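Local coordinates for protein LRIM1 (Anopheles gambiae, PDB 3O53) that probably regulates complement-like immunity in the mosquito as a heterodimer with APL1C, this chain being its leucine-rich repeat domain, at residues E94-A106 with V114-Y126. Sequence-based numbering, arbitrary orientation.
Sequences ELLVGPSIETLHA and VSCSRGQGKKNIY
Two adjacent coils of the leucine-rich repeat solenoid pair here through two parallel ladders: Thr103 to His105 align with Asn124 to Tyr126, and Leu95 to Val97 with Val114 to Cys116. Between the ladders the register shifts by two, because residues 117-123 make a connection two residues longer than 98-102, which holds the type I turn Gly98 to Ile101. Leu104 is gripped from both ends: its N reaches Asn124 O at 2.9 Å and its O receives Tyr126 N at 2.8 Å, nearly straight in line with the carbonyl. Inside the coil, Leu104 CG stands anti to the backbone N (chi1 -177°), carrying CD2 to 4.1 Å from Val114 CG1, so a branched leucine bridges the two ladders. Val97 CG2 packs on Cys116 SG (3.9 Å), whose disulfide to Cys142 ties on the next coil. On the concave side of the 103-105/123-126 ladder, His105 and Tyr126 form an offset stack, planes at 14°; flat rings suit strands whose CA atoms here lie 4.9 Å apart, bringing centroids to 4.4 Å, and Tyr148 meets Tyr126 in turn. A water joins Leu95 O to Ser115 OG. Backbone bonds thus hold the coils in register, aliphatic side chains and the Cys116 sulfur pack the interior, and the concave face carries the rings, His105 near a glycan.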
# COMPACT_ATOMS: atom_id res chain seq x y z
N GLU A 94 -10.14 13.54 3.70
CA GLU A 94 -8.83 13.98 4.17
C GLU A 94 -8.64 13.61 5.63
O GLU A 94 -9.50 13.85 6.46
CB GLU A 94 -8.67 15.50 3.98
CG GLU A 94 -8.94 15.96 2.55
CD GLU A 94 -8.60 17.42 2.35
OE1 GLU A 94 -7.61 17.89 2.95
OE2 GLU A 94 -9.32 18.10 1.59
N LEU A 95 -7.49 13.04 5.93
CA LEU A 95 -7.25 12.45 7.24
C LEU A 95 -5.98 13.02 7.83
O LEU A 95 -4.96 13.09 7.15
CB LEU A 95 -7.14 10.92 7.07
CG LEU A 95 -6.65 10.06 8.24
CD1 LEU A 95 -7.58 10.23 9.42
CD2 LEU A 95 -6.56 8.58 7.79
N LEU A 96 -6.03 13.43 9.09
CA LEU A 96 -4.84 13.90 9.79
C LEU A 96 -4.74 13.23 11.15
O LEU A 96 -5.70 13.20 11.92
CB LEU A 96 -4.91 15.42 10.01
CG LEU A 96 -5.12 16.28 8.76
CD1 LEU A 96 -6.58 16.31 8.40
CD2 LEU A 96 -4.60 17.70 8.98
N VAL A 97 -3.56 12.70 11.47
CA VAL A 97 -3.39 12.02 12.74
C VAL A 97 -2.10 12.46 13.44
O VAL A 97 -1.27 13.15 12.84
CB VAL A 97 -3.45 10.48 12.55
CG1 VAL A 97 -4.75 10.12 11.85
CG2 VAL A 97 -2.26 9.99 11.75
N GLY A 98 -1.96 12.08 14.70
CA GLY A 98 -0.95 12.63 15.59
C GLY A 98 0.36 11.87 15.65
O GLY A 98 0.58 10.93 14.88
N PRO A 99 1.23 12.26 16.60
CA PRO A 99 2.62 11.80 16.71
C PRO A 99 2.79 10.41 17.32
O PRO A 99 3.89 9.87 17.25
CB PRO A 99 3.26 12.85 17.64
CG PRO A 99 2.18 13.85 17.96
CD PRO A 99 0.88 13.19 17.68
N SER A 100 1.74 9.85 17.92
CA SER A 100 1.84 8.53 18.56
C SER A 100 1.23 7.41 17.72
O SER A 100 1.20 6.25 18.15
CB SER A 100 1.15 8.55 19.93
OG SER A 100 1.84 9.40 20.82
N ILE A 101 0.76 7.75 16.53
CA ILE A 101 0.15 6.76 15.65
C ILE A 101 1.15 5.69 15.25
O ILE A 101 2.24 5.97 14.73
CB ILE A 101 -0.46 7.43 14.40
CG1 ILE A 101 -1.61 8.33 14.82
CG2 ILE A 101 -0.99 6.39 13.44
CD1 ILE A 101 -2.77 7.59 15.49
N GLU A 102 0.77 4.44 15.50
CA GLU A 102 1.58 3.29 15.15
C GLU A 102 0.83 2.45 14.12
O GLU A 102 1.44 1.84 13.26
CB GLU A 102 1.87 2.44 16.40
CG GLU A 102 2.60 3.19 17.51
CD GLU A 102 2.82 2.34 18.76
OE1 GLU A 102 2.14 1.31 18.94
OE2 GLU A 102 3.68 2.73 19.58
N THR A 103 -0.50 2.42 14.22
CA THR A 103 -1.31 1.60 13.33
C THR A 103 -2.52 2.37 12.85
O THR A 103 -3.31 2.87 13.65
CB THR A 103 -1.80 0.31 14.04
OG1 THR A 103 -0.67 -0.48 14.42
CG2 THR A 103 -2.69 -0.51 13.11
N LEU A 104 -2.66 2.49 11.53
CA LEU A 104 -3.71 3.31 10.94
C LEU A 104 -4.50 2.46 9.95
O LEU A 104 -4.00 2.11 8.88
CB LEU A 104 -3.09 4.51 10.22
CG LEU A 104 -4.05 5.52 9.60
CD1 LEU A 104 -4.96 6.08 10.67
CD2 LEU A 104 -3.29 6.65 8.90
N HIS A 105 -5.71 2.11 10.34
CA HIS A 105 -6.61 1.36 9.48
C HIS A 105 -7.59 2.33 8.87
O HIS A 105 -8.41 2.91 9.58
CB HIS A 105 -7.38 0.32 10.29
CG HIS A 105 -6.56 -0.87 10.67
ND1 HIS A 105 -6.26 -1.88 9.78
CD2 HIS A 105 -5.98 -1.21 11.84
CE1 HIS A 105 -5.52 -2.79 10.38
NE2 HIS A 105 -5.34 -2.41 11.64
N ALA A 106 -7.53 2.52 7.56
CA ALA A 106 -8.41 3.49 6.91
C ALA A 106 -8.75 3.04 5.50
O ALA A 106 -8.79 3.84 4.58
CB ALA A 106 -7.77 4.87 6.90
N VAL A 114 -3.53 12.16 3.33
CA VAL A 114 -3.24 11.71 4.69
C VAL A 114 -2.05 12.50 5.21
O VAL A 114 -1.09 12.75 4.48
CB VAL A 114 -2.90 10.20 4.74
CG1 VAL A 114 -2.82 9.72 6.18
CG2 VAL A 114 -3.95 9.39 3.97
N SER A 115 -2.11 12.89 6.48
CA SER A 115 -1.03 13.64 7.11
C SER A 115 -0.77 13.03 8.48
O SER A 115 -1.71 12.73 9.20
CB SER A 115 -1.43 15.11 7.27
OG SER A 115 -1.96 15.64 6.06
N CYS A 116 0.50 12.84 8.83
CA CYS A 116 0.86 12.27 10.12
C CYS A 116 1.92 13.15 10.79
O CYS A 116 2.98 13.39 10.21
CB CYS A 116 1.42 10.85 9.93
SG CYS A 116 0.42 9.78 8.86
N SER A 117 1.63 13.65 11.99
CA SER A 117 2.58 14.46 12.75
C SER A 117 3.90 13.73 12.95
O SER A 117 3.91 12.51 13.12
CB SER A 117 2.01 14.82 14.12
OG SER A 117 0.77 15.48 13.99
N ARG A 118 5.00 14.46 12.95
CA ARG A 118 6.31 13.83 13.08
C ARG A 118 6.35 12.95 14.33
O ARG A 118 5.97 13.38 15.42
CB ARG A 118 7.42 14.88 13.11
CG ARG A 118 7.54 15.66 14.41
CD ARG A 118 8.53 16.81 14.28
NE ARG A 118 8.04 17.85 13.37
CZ ARG A 118 7.35 18.92 13.75
NH1 ARG A 118 7.07 19.11 15.04
NH2 ARG A 118 6.95 19.81 12.85
N GLY A 119 6.81 11.72 14.15
CA GLY A 119 6.89 10.76 15.24
C GLY A 119 8.24 10.07 15.26
O GLY A 119 9.13 10.41 14.48
N GLN A 120 8.39 9.11 16.16
CA GLN A 120 9.67 8.43 16.34
C GLN A 120 9.55 6.93 16.15
O GLN A 120 10.54 6.25 15.89
CB GLN A 120 10.23 8.73 17.74
CG GLN A 120 10.16 10.19 18.15
CD GLN A 120 11.27 11.03 17.55
OE1 GLN A 120 12.34 10.52 17.23
NE2 GLN A 120 11.02 12.32 17.41
N GLY A 121 8.34 6.40 16.29
CA GLY A 121 8.12 4.97 16.17
C GLY A 121 7.87 4.57 14.73
O GLY A 121 7.88 5.42 13.85
N LYS A 122 7.64 3.28 14.51
CA LYS A 122 7.28 2.78 13.19
C LYS A 122 5.77 2.89 12.96
O LYS A 122 5.00 2.94 13.91
CB LYS A 122 7.74 1.33 13.05
CG LYS A 122 9.25 1.18 12.95
CD LYS A 122 9.68 -0.28 12.95
CE LYS A 122 11.18 -0.40 12.71
NZ LYS A 122 11.66 -1.81 12.79
N LYS A 123 5.36 2.92 11.70
CA LYS A 123 3.96 3.05 11.33
C LYS A 123 3.51 1.90 10.43
O LYS A 123 4.23 1.49 9.52
CB LYS A 123 3.72 4.36 10.59
CG LYS A 123 3.78 5.59 11.45
CD LYS A 123 3.37 6.83 10.66
CE LYS A 123 4.54 7.45 9.93
NZ LYS A 123 5.38 8.31 10.82
N ASN A 124 2.30 1.40 10.66
CA ASN A 124 1.69 0.43 9.77
C ASN A 124 0.44 1.10 9.22
O ASN A 124 -0.44 1.50 9.97
CB ASN A 124 1.34 -0.86 10.53
CG ASN A 124 2.58 -1.58 11.04
OD1 ASN A 124 3.46 -1.94 10.26
ND2 ASN A 124 2.67 -1.76 12.34
N ILE A 125 0.38 1.25 7.90
CA ILE A 125 -0.63 2.10 7.26
C ILE A 125 -1.45 1.30 6.26
O ILE A 125 -0.91 0.77 5.29
CB ILE A 125 0.03 3.28 6.53
CG1 ILE A 125 0.69 4.22 7.55
CG2 ILE A 125 -1.00 4.03 5.67
CD1 ILE A 125 1.61 5.26 6.93
N TYR A 126 -2.76 1.23 6.50
CA TYR A 126 -3.66 0.44 5.67
C TYR A 126 -4.62 1.37 4.95
O TYR A 126 -5.56 1.86 5.56
CB TYR A 126 -4.45 -0.53 6.55
CG TYR A 126 -3.59 -1.55 7.26
CD1 TYR A 126 -3.38 -2.80 6.71
CD2 TYR A 126 -2.99 -1.26 8.48
CE1 TYR A 126 -2.59 -3.75 7.35
CE2 TYR A 126 -2.20 -2.21 9.14
CZ TYR A 126 -2.00 -3.44 8.56
OH TYR A 126 -1.22 -4.39 9.19
O HOH W 1 -4.35 15.07 5.34
O HOH W 2 2.57 10.40 12.89